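Local coordinates for protein alpha-glucosidase ([Eubacterium] rectale, PDB 6PNR) that probably hydrolyses alpha-linked sulfoquinovosides as a family 31 glycoside hydrolase, and binds a sulfonated aza-sugar inhibitor in its pocket, at residues 431-443 and 448-460. Residues are numbered along the deposited sequence; the frame is centred on the assembly and turned at random.
With 9VH ([(3~{S},4~{R},5~{R})-4,5-bis(oxidanyl)piperidin-3-yl]methanesulfonic acid), chain C.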
ATOM      1  N   GLY A 431       8.300  13.455 -46.132  1.00 30.12           N
ATOM      2  CA  GLY A 431       7.576  12.723 -47.157  1.00 32.77           C
ATOM      3  C   GLY A 431       7.628  11.217 -47.028  1.00 32.60           C
ATOM      4  O   GLY A 431       7.536  10.520 -48.040  1.00 32.69           O
ATOM      5  N   LYS A 432       7.756  10.688 -45.807  1.00 36.62           N
ATOM      6  CA  LYS A 432       7.996   9.262 -45.605  1.00 27.89           C
ATOM      7  C   LYS A 432       6.890   8.552 -44.820  1.00 32.06           C
ATOM      8  O   LYS A 432       7.059   7.374 -44.482  1.00 28.69           O
ATOM      9  CB  LYS A 432       9.349   9.045 -44.910  1.00 30.49           C
ATOM     10  CG  LYS A 432      10.556   9.230 -45.819  1.00 33.94           C
ATOM     11  CD  LYS A 432      10.428   8.317 -47.034  1.00 34.24           C
ATOM     12  CE  LYS A 432      11.490   8.612 -48.084  1.00 43.13           C
ATOM     13  NZ  LYS A 432      12.833   8.120 -47.678  1.00 38.46           N
ATOM     14  N   LEU A 433       5.759   9.209 -44.541  1.00 31.31           N
ATOM     15  CA  LEU A 433       4.630   8.505 -43.934  1.00 28.87           C
ATOM     16  C   LEU A 433       4.234   7.312 -44.790  1.00 31.18           C
ATOM     17  O   LEU A 433       4.124   7.418 -46.016  1.00 33.08           O
ATOM     18  CB  LEU A 433       3.430   9.435 -43.766  1.00 32.64           C
ATOM     19  CG  LEU A 433       3.142  10.180 -42.465  1.00 35.69           C
ATOM     20  CD1 LEU A 433       1.675  10.616 -42.471  1.00 38.41           C
ATOM     21  CD2 LEU A 433       3.448   9.355 -41.213  1.00 34.24           C
ATOM     22  N   GLY A 434       4.032   6.165 -44.144  1.00 28.80           N
ATOM     23  CA  GLY A 434       3.840   4.920 -44.859  1.00 29.39           C
ATOM     24  C   GLY A 434       5.109   4.257 -45.360  1.00 35.87           C
ATOM     25  O   GLY A 434       5.039   3.128 -45.863  1.00 33.85           O
ATOM     26  N   ASP A 435       6.274   4.902 -45.243  1.00 29.71           N
ATOM     27  CA  ASP A 435       7.512   4.283 -45.711  1.00 31.93           C
ATOM     28  C   ASP A 435       8.505   3.994 -44.603  1.00 30.06           C
ATOM     29  O   ASP A 435       9.323   3.083 -44.747  1.00 28.77           O
ATOM     30  CB  ASP A 435       8.209   5.164 -46.751  1.00 33.59           C
ATOM     31  CG  ASP A 435       7.335   5.451 -47.957  1.00 38.21           C
ATOM     32  OD1 ASP A 435       6.536   4.574 -48.345  1.00 42.31           O
ATOM     33  OD2 ASP A 435       7.455   6.565 -48.505  1.00 43.80           O
ATOM     34  N   VAL A 436       8.470   4.763 -43.526  1.00 29.45           N
ATOM     35  CA  VAL A 436       9.288   4.505 -42.346  1.00 31.41           C
ATOM     36  C   VAL A 436       8.341   4.380 -41.169  1.00 30.71           C
ATOM     37  O   VAL A 436       7.234   4.928 -41.183  1.00 33.72           O
ATOM     38  CB  VAL A 436      10.338   5.604 -42.080  1.00 33.49           C
ATOM     39  CG1 VAL A 436      11.148   5.915 -43.327  1.00 26.86           C
ATOM     40  CG2 VAL A 436       9.678   6.834 -41.538  1.00 40.31           C
ATOM     41  N   VAL A 437       8.759   3.649 -40.147  1.00 24.69           N
ATOM     42  CA  VAL A 437       7.869   3.426 -39.015  1.00 25.72           C
ATOM     43  C   VAL A 437       8.653   3.554 -37.719  1.00 26.47           C
ATOM     44  O   VAL A 437       9.754   3.007 -37.594  1.00 25.28           O
ATOM     45  CB  VAL A 437       7.162   2.055 -39.111  1.00 30.77           C
ATOM     46  CG1 VAL A 437       8.167   0.915 -39.268  1.00 28.42           C
ATOM     47  CG2 VAL A 437       6.246   1.842 -37.903  1.00 28.73           C
ATOM     48  N   TYR A 438       8.096   4.293 -36.760  1.00 25.78           N
ATOM     49  CA  TYR A 438       8.648   4.334 -35.415  1.00 25.46           C
ATOM     50  C   TYR A 438       7.641   3.690 -34.474  1.00 28.00           C
ATOM     51  O   TYR A 438       6.442   3.640 -34.760  1.00 25.73           O
ATOM     52  CB  TYR A 438       8.994   5.768 -34.960  1.00 23.64           C
ATOM     53  CG  TYR A 438       7.860   6.746 -35.175  1.00 26.48           C
ATOM     54  CD1 TYR A 438       7.696   7.388 -36.395  1.00 25.23           C
ATOM     55  CD2 TYR A 438       6.940   7.006 -34.166  1.00 25.54           C
ATOM     56  CE1 TYR A 438       6.639   8.270 -36.609  1.00 25.43           C
ATOM     57  CE2 TYR A 438       5.870   7.875 -34.369  1.00 26.41           C
ATOM     58  CZ  TYR A 438       5.730   8.507 -35.593  1.00 29.17           C
ATOM     59  OH  TYR A 438       4.676   9.368 -35.806  1.00 28.50           O
ATOM     60  N   PHE A 439       8.123   3.153 -33.367  1.00 22.95           N
ATOM     61  CA  PHE A 439       7.200   2.530 -32.427  1.00 21.54           C
ATOM     62  C   PHE A 439       7.417   3.099 -31.038  1.00 24.84           C
ATOM     63  O   PHE A 439       8.556   3.302 -30.610  1.00 27.23           O
ATOM     64  CB  PHE A 439       7.310   0.984 -32.436  1.00 23.10           C
ATOM     65  CG  PHE A 439       8.709   0.454 -32.655  1.00 26.12           C
ATOM     66  CD1 PHE A 439       9.258   0.384 -33.930  1.00 27.01           C
ATOM     67  CD2 PHE A 439       9.458  -0.025 -31.578  1.00 27.30           C
ATOM     68  CE1 PHE A 439      10.535  -0.126 -34.126  1.00 24.81           C
ATOM     69  CE2 PHE A 439      10.741  -0.534 -31.767  1.00 22.27           C
ATOM     70  CZ  PHE A 439      11.279  -0.586 -33.021  1.00 22.61           C
ATOM     71  N   MET A 440       6.309   3.384 -30.354  1.00 22.08           N
ATOM     72  CA  MET A 440       6.315   4.027 -29.049  1.00 23.45           C
ATOM     73  C   MET A 440       5.653   3.132 -28.010  1.00 23.66           C
ATOM     74  O   MET A 440       4.742   2.358 -28.317  1.00 24.24           O
ATOM     75  CB  MET A 440       5.585   5.371 -29.110  1.00 24.19           C
ATOM     76  CG  MET A 440       6.006   6.249 -30.291  1.00 25.45           C
ATOM     77  SD  MET A 440       5.231   7.865 -30.220  1.00 26.55           S
ATOM     78  CE  MET A 440       5.935   8.542 -28.715  1.00 27.63           C
ATOM     79  N   ARG A 441       6.117   3.241 -26.768  1.00 24.58           N
ATOM     80  CA  ARG A 441       5.461   2.563 -25.659  1.00 22.84           C
ATOM     81  C   ARG A 441       4.587   3.498 -24.827  1.00 26.62           C
ATOM     82  O   ARG A 441       3.625   3.039 -24.213  1.00 27.27           O
ATOM     83  CB  ARG A 441       6.506   1.904 -24.743  1.00 24.81           C
ATOM     84  CG  ARG A 441       7.402   2.893 -24.008  1.00 25.67           C
ATOM     85  CD  ARG A 441       8.411   2.206 -23.062  1.00 26.97           C
ATOM     86  NE  ARG A 441       8.973   3.160 -22.108  1.00 27.83           N
ATOM     87  CZ  ARG A 441       9.900   2.864 -21.192  1.00 31.80           C
ATOM     88  NH1 ARG A 441      10.377   1.628 -21.087  1.00 29.79           N
ATOM     89  NH2 ARG A 441      10.336   3.805 -20.366  1.00 32.42           N
ATOM     90  N   ALA A 442       4.890   4.796 -24.788  1.00 22.65           N
ATOM     91  CA  ALA A 442       4.072   5.757 -24.066  1.00 26.61           C
ATOM     92  C   ALA A 442       3.075   6.432 -25.006  1.00 25.52           C
ATOM     93  O   ALA A 442       3.263   6.482 -26.225  1.00 26.38           O
ATOM     94  CB  ALA A 442       4.939   6.816 -23.386  1.00 22.78           C
ATOM     95  N   GLY A 443       2.010   6.969 -24.423  1.00 22.87           N
ATOM     96  CA  GLY A 443       1.037   7.652 -25.257  1.00 23.28           C
ATOM     97  C   GLY A 443       0.006   8.390 -24.428  1.00 26.17           C
ATOM     98  O   GLY A 443       0.055   8.413 -23.195  1.00 23.78           O
ATOM     99  N   GLN A 448      -3.371   8.179 -31.304  1.00 24.78           N
ATOM    100  CA  GLN A 448      -4.043   7.507 -32.408  1.00 27.27           C
ATOM    101  C   GLN A 448      -3.616   8.081 -33.750  1.00 27.55           C
ATOM    102  O   GLN A 448      -3.541   7.347 -34.741  1.00 29.10           O
ATOM    103  CB  GLN A 448      -5.568   7.623 -32.246  1.00 25.80           C
ATOM    104  CG  GLN A 448      -6.166   6.882 -31.019  1.00 29.03           C
ATOM    105  CD  GLN A 448      -5.995   7.641 -29.704  1.00 29.81           C
ATOM    106  OE1 GLN A 448      -5.377   8.699 -29.661  1.00 30.44           O
ATOM    107  NE2 GLN A 448      -6.552   7.099 -28.626  1.00 31.00           N
ATOM    108  N   LYS A 449      -3.353   9.389 -33.806  1.00 27.25           N
ATOM    109  CA  LYS A 449      -2.868  10.042 -35.020  1.00 27.55           C
ATOM    110  C   LYS A 449      -1.347  10.010 -35.127  1.00 29.76           C
ATOM    111  O   LYS A 449      -0.804   9.665 -36.183  1.00 28.94           O
ATOM    112  CB  LYS A 449      -3.331  11.506 -35.072  1.00 32.23           C
ATOM    113  CG  LYS A 449      -2.789  12.227 -36.318  1.00 35.89           C
ATOM    114  CD  LYS A 449      -3.199  13.692 -36.438  1.00 34.88           C
ATOM    115  CE  LYS A 449      -2.656  14.275 -37.763  1.00 37.67           C
ATOM    116  NZ  LYS A 449      -2.974  15.728 -37.948  1.00 47.84           N
ATOM    117  N   TYR A 450      -0.655  10.353 -34.036  1.00 24.03           N
ATOM    118  CA  TYR A 450       0.759  10.704 -34.080  1.00 29.02           C
ATOM    119  C   TYR A 450       1.702   9.533 -33.853  1.00 28.45           C
ATOM    120  O   TYR A 450       2.917   9.709 -33.963  1.00 30.25           O
ATOM    121  CB  TYR A 450       1.066  11.772 -33.034  1.00 26.57           C
ATOM    122  CG  TYR A 450       0.384  13.086 -33.303  1.00 28.75           C
ATOM    123  CD1 TYR A 450       0.473  13.687 -34.553  1.00 30.80           C
ATOM    124  CD2 TYR A 450      -0.357  13.720 -32.311  1.00 38.08           C
ATOM    125  CE1 TYR A 450      -0.154  14.895 -34.812  1.00 36.86           C
ATOM    126  CE2 TYR A 450      -0.985  14.924 -32.556  1.00 41.91           C
ATOM    127  CZ  TYR A 450      -0.884  15.504 -33.808  1.00 42.88           C
ATOM    128  OH  TYR A 450      -1.510  16.699 -34.050  1.00 53.28           O
ATOM    129  N   CYS A 451       1.205   8.361 -33.516  1.00 24.80           N
ATOM    130  CA  CYS A 451       2.078   7.215 -33.302  1.00 29.48           C
ATOM    131  C   CYS A 451       1.798   6.182 -34.385  1.00 26.63           C
ATOM    132  O   CYS A 451       0.676   5.678 -34.481  1.00 28.51           O
ATOM    133  CB  CYS A 451       1.864   6.640 -31.903  1.00 26.17           C
ATOM    134  SG  CYS A 451       2.736   5.094 -31.618  1.00 27.80           S
ATOM    135  N   THR A 452       2.813   5.883 -35.208  1.00 24.55           N
ATOM    136  CA  THR A 452       2.635   4.943 -36.315  1.00 27.57           C
ATOM    137  C   THR A 452       2.523   3.491 -35.859  1.00 25.52           C
ATOM    138  O   THR A 452       1.995   2.660 -36.605  1.00 24.94           O
ATOM    139  CB  THR A 452       3.794   5.052 -37.310  1.00 28.35           C
ATOM    140  OG1 THR A 452       5.037   5.064 -36.598  1.00 26.63           O
ATOM    141  CG2 THR A 452       3.678   6.319 -38.158  1.00 25.76           C
ATOM    142  N   LEU A 453       3.014   3.157 -34.667  1.00 26.23           N
ATOM    143  CA  LEU A 453       2.982   1.782 -34.181  1.00 23.48           C
ATOM    144  C   LEU A 453       3.265   1.764 -32.681  1.00 24.88           C
ATOM    145  O   LEU A 453       4.257   2.347 -32.235  1.00 23.69           O
ATOM    146  CB  LEU A 453       4.007   0.916 -34.930  1.00 23.45           C
ATOM    147  CG  LEU A 453       4.238  -0.524 -34.431  1.00 25.38           C
ATOM    148  CD1 LEU A 453       2.995  -1.396 -34.635  1.00 21.71           C
ATOM    149  CD2 LEU A 453       5.425  -1.161 -35.128  1.00 25.94           C
ATOM    150  N   LEU A 454       2.403   1.120 -31.897  1.00 22.78           N
ATOM    151  CA  LEU A 454       2.657   0.906 -30.478  1.00 26.59           C
ATOM    152  C   LEU A 454       3.503  -0.345 -30.281  1.00 24.70           C
ATOM    153  O   LEU A 454       3.535  -1.233 -31.134  1.00 26.70           O
ATOM    154  CB  LEU A 454       1.348   0.733 -29.698  1.00 24.41           C
ATOM    155  CG  LEU A 454       0.577   1.913 -29.119  1.00 31.45           C
ATOM    156  CD1 LEU A 454      -0.540   1.363 -28.232  1.00 29.85           C
ATOM    157  CD2 LEU A 454       1.491   2.810 -28.324  1.00 29.13           C
ATOM    158  N   TRP A 455       4.189  -0.413 -29.135  1.00 22.90           N
ATOM    159  CA  TRP A 455       4.590  -1.704 -28.595  1.00 23.28           C
ATOM    160  C   TRP A 455       4.278  -1.695 -27.105  1.00 25.09           C
ATOM    161  O   TRP A 455       4.144  -0.635 -26.482  1.00 26.98           O
ATOM    162  CB  TRP A 455       6.065  -2.066 -28.917  1.00 25.08           C
ATOM    163  CG  TRP A 455       7.119  -1.873 -27.841  1.00 23.81           C
ATOM    164  CD1 TRP A 455       7.610  -2.825 -26.983  1.00 21.74           C
ATOM    165  CD2 TRP A 455       7.865  -0.674 -27.574  1.00 23.61           C
ATOM    166  NE1 TRP A 455       8.587  -2.283 -26.186  1.00 24.99           N
ATOM    167  CE2 TRP A 455       8.763  -0.965 -26.523  1.00 25.01           C
ATOM    168  CE3 TRP A 455       7.859   0.620 -28.123  1.00 26.22           C
ATOM    169  CZ2 TRP A 455       9.637  -0.006 -25.995  1.00 24.08           C
ATOM    170  CZ3 TRP A 455       8.723   1.567 -27.608  1.00 23.64           C
ATOM    171  CH2 TRP A 455       9.601   1.250 -26.544  1.00 24.81           C
ATOM    172  N   ALA A 456       4.096  -2.894 -26.551  1.00 24.67           N
ATOM    173  CA  ALA A 456       3.621  -3.062 -25.179  1.00 24.55           C
ATOM    174  C   ALA A 456       4.658  -2.667 -24.120  1.00 28.21           C
ATOM    175  O   ALA A 456       4.430  -2.975 -22.943  1.00 24.89           O
ATOM    176  CB  ALA A 456       3.165  -4.512 -24.958  1.00 24.39           C
ATOM    177  N   GLY A 457       5.769  -2.013 -24.439  1.00 25.65           N
ATOM    178  CA  GLY A 457       6.682  -1.594 -23.391  1.00 24.85           C
ATOM    179  C   GLY A 457       7.464  -2.780 -22.854  1.00 27.41           C
ATOM    180  O   GLY A 457       7.545  -3.837 -23.492  1.00 26.50           O
ATOM    181  N   ASP A 458       8.035  -2.599 -21.662  1.00 22.51           N
ATOM    182  CA  ASP A 458       8.873  -3.613 -21.030  1.00 26.22           C
ATOM    183  C   ASP A 458       8.012  -4.634 -20.288  1.00 27.37           C
ATOM    184  O   ASP A 458       7.337  -4.283 -19.315  1.00 30.24           O
ATOM    185  CB  ASP A 458       9.826  -2.979 -20.015  1.00 28.91           C
ATOM    186  CG  ASP A 458      10.767  -1.946 -20.613  1.00 27.89           C
ATOM    187  OD1 ASP A 458      10.819  -1.788 -21.853  1.00 31.86           O
ATOM    188  OD2 ASP A 458      11.484  -1.308 -19.803  1.00 27.30           O
ATOM    189  N   GLN A 459       8.057  -5.894 -20.709  1.00 24.97           N
ATOM    190  CA  GLN A 459       7.578  -6.995 -19.880  1.00 22.73           C
ATOM    191  C   GLN A 459       8.760  -7.632 -19.157  1.00 25.65           C
ATOM    192  O   GLN A 459       9.899  -7.554 -19.618  1.00 23.67           O
ATOM    193  CB  GLN A 459       6.873  -8.065 -20.720  1.00 23.32           C
ATOM    194  CG  GLN A 459       5.430  -7.753 -21.023  1.00 25.56           C
ATOM    195  CD  GLN A 459       5.326  -6.666 -22.064  1.00 26.04           C
ATOM    196  OE1 GLN A 459       5.813  -6.829 -23.181  1.00 26.57           O
ATOM    197  NE2 GLN A 459       4.717  -5.538 -21.697  1.00 28.24           N
ATOM    198  N   SER A 460       8.479  -8.275 -18.023  1.00 22.45           N
ATOM    199  CA  SER A 460       9.464  -9.190 -17.469  1.00 24.37           C
ATOM    200  C   SER A 460       9.628 -10.382 -18.401  1.00 24.39           C
ATOM    201  O   SER A 460       8.733 -10.723 -19.185  1.00 25.81           O
ATOM    202  CB  SER A 460       9.059  -9.674 -16.075  1.00 24.62           C
ATOM    203  OG  SER A 460       9.083  -8.612 -15.127  1.00 23.46           O
TER
HETATM  204  O1  9VH C 701      18.460   0.912 -21.586  1.00 27.86           O
HETATM  205  S1  9VH C 701      17.956   2.083 -22.283  1.00 26.85           S
HETATM  206  O2  9VH C 701      17.103   2.854 -21.412  1.00 27.71           O
HETATM  207  O3  9VH C 701      19.028   2.830 -22.894  1.00 25.35           O
HETATM  208  C1  9VH C 701      16.957   1.429 -23.592  1.00 24.09           C
HETATM  209  C2  9VH C 701      15.708   0.670 -23.123  1.00 25.00           C
HETATM  210  C3  9VH C 701      14.687   1.691 -22.646  1.00 30.34           C
HETATM  211  N1  9VH C 701      13.318   1.224 -22.429  1.00 27.13           N
HETATM  212  C4  9VH C 701      12.799   0.475 -23.573  1.00 22.44           C
HETATM  213  C5  9VH C 701      13.729  -0.682 -23.904  1.00 25.66           C
HETATM  214  O4  9VH C 701      13.181  -1.387 -25.016  1.00 26.17           O
HETATM  215  C6  9VH C 701      15.113  -0.158 -24.260  1.00 24.40           C
HETATM  216  O5  9VH C 701      15.986  -1.237 -24.586  1.00 25.73           O
HETATM  217  O   HOH W   1      13.313   0.291 -20.095  1.00 34.34           O
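Tyr438 is gripped twice by the segment 448-460. Its OH donates to Tyr450 O, 2.6 Å away and above that carbonyl's plane, and its backbone O receives Thr452 OG1 at 2.7 Å on a lone pair. With chi1 at 47°, OG1 sits between its own backbone N and carbonyl carbon, over the centre of the Tyr438 ring. Met440 forms a single bridge with Leu454: its N donates to Leu453 O (3.0 Å), its O accepts from Trp455 N (2.9 Å).

Arg441 reaches Asp458 through NH1, a long salt bridge of 3.4 Å to OD2, with the carboxylate at the edge of the guanidinium and the two planes 66° apart. Glu393 takes NE from outside, so two acids hold the arginine, while NH1 lies 3.3 Å from N1 of the aza-sugar.

Around this backbone pairing, Arg441 CB lies over the six-membered ring of Trp455, 3.6 Å from its centroid, a CH-pi contact continued by the extended chain alongside. Phe439 and Trp455 form an offset edge-to-face pair, the edge of Phe439 toward the face of the six-membered ring, planes at 86°. Phe439 CB meets Leu453 CD2, and Met440 CG packs on Cys451 SG.

The one bridge thus pairs the end of strand 437-439, itself parallel to strand 386-389, with 453-455, probably at the position of the next TIM-barrel strand. Arg441, just beyond the strand, Trp455, at the end of the paired stretch, and Asp458, shortly after it, line the inhibitor pocket.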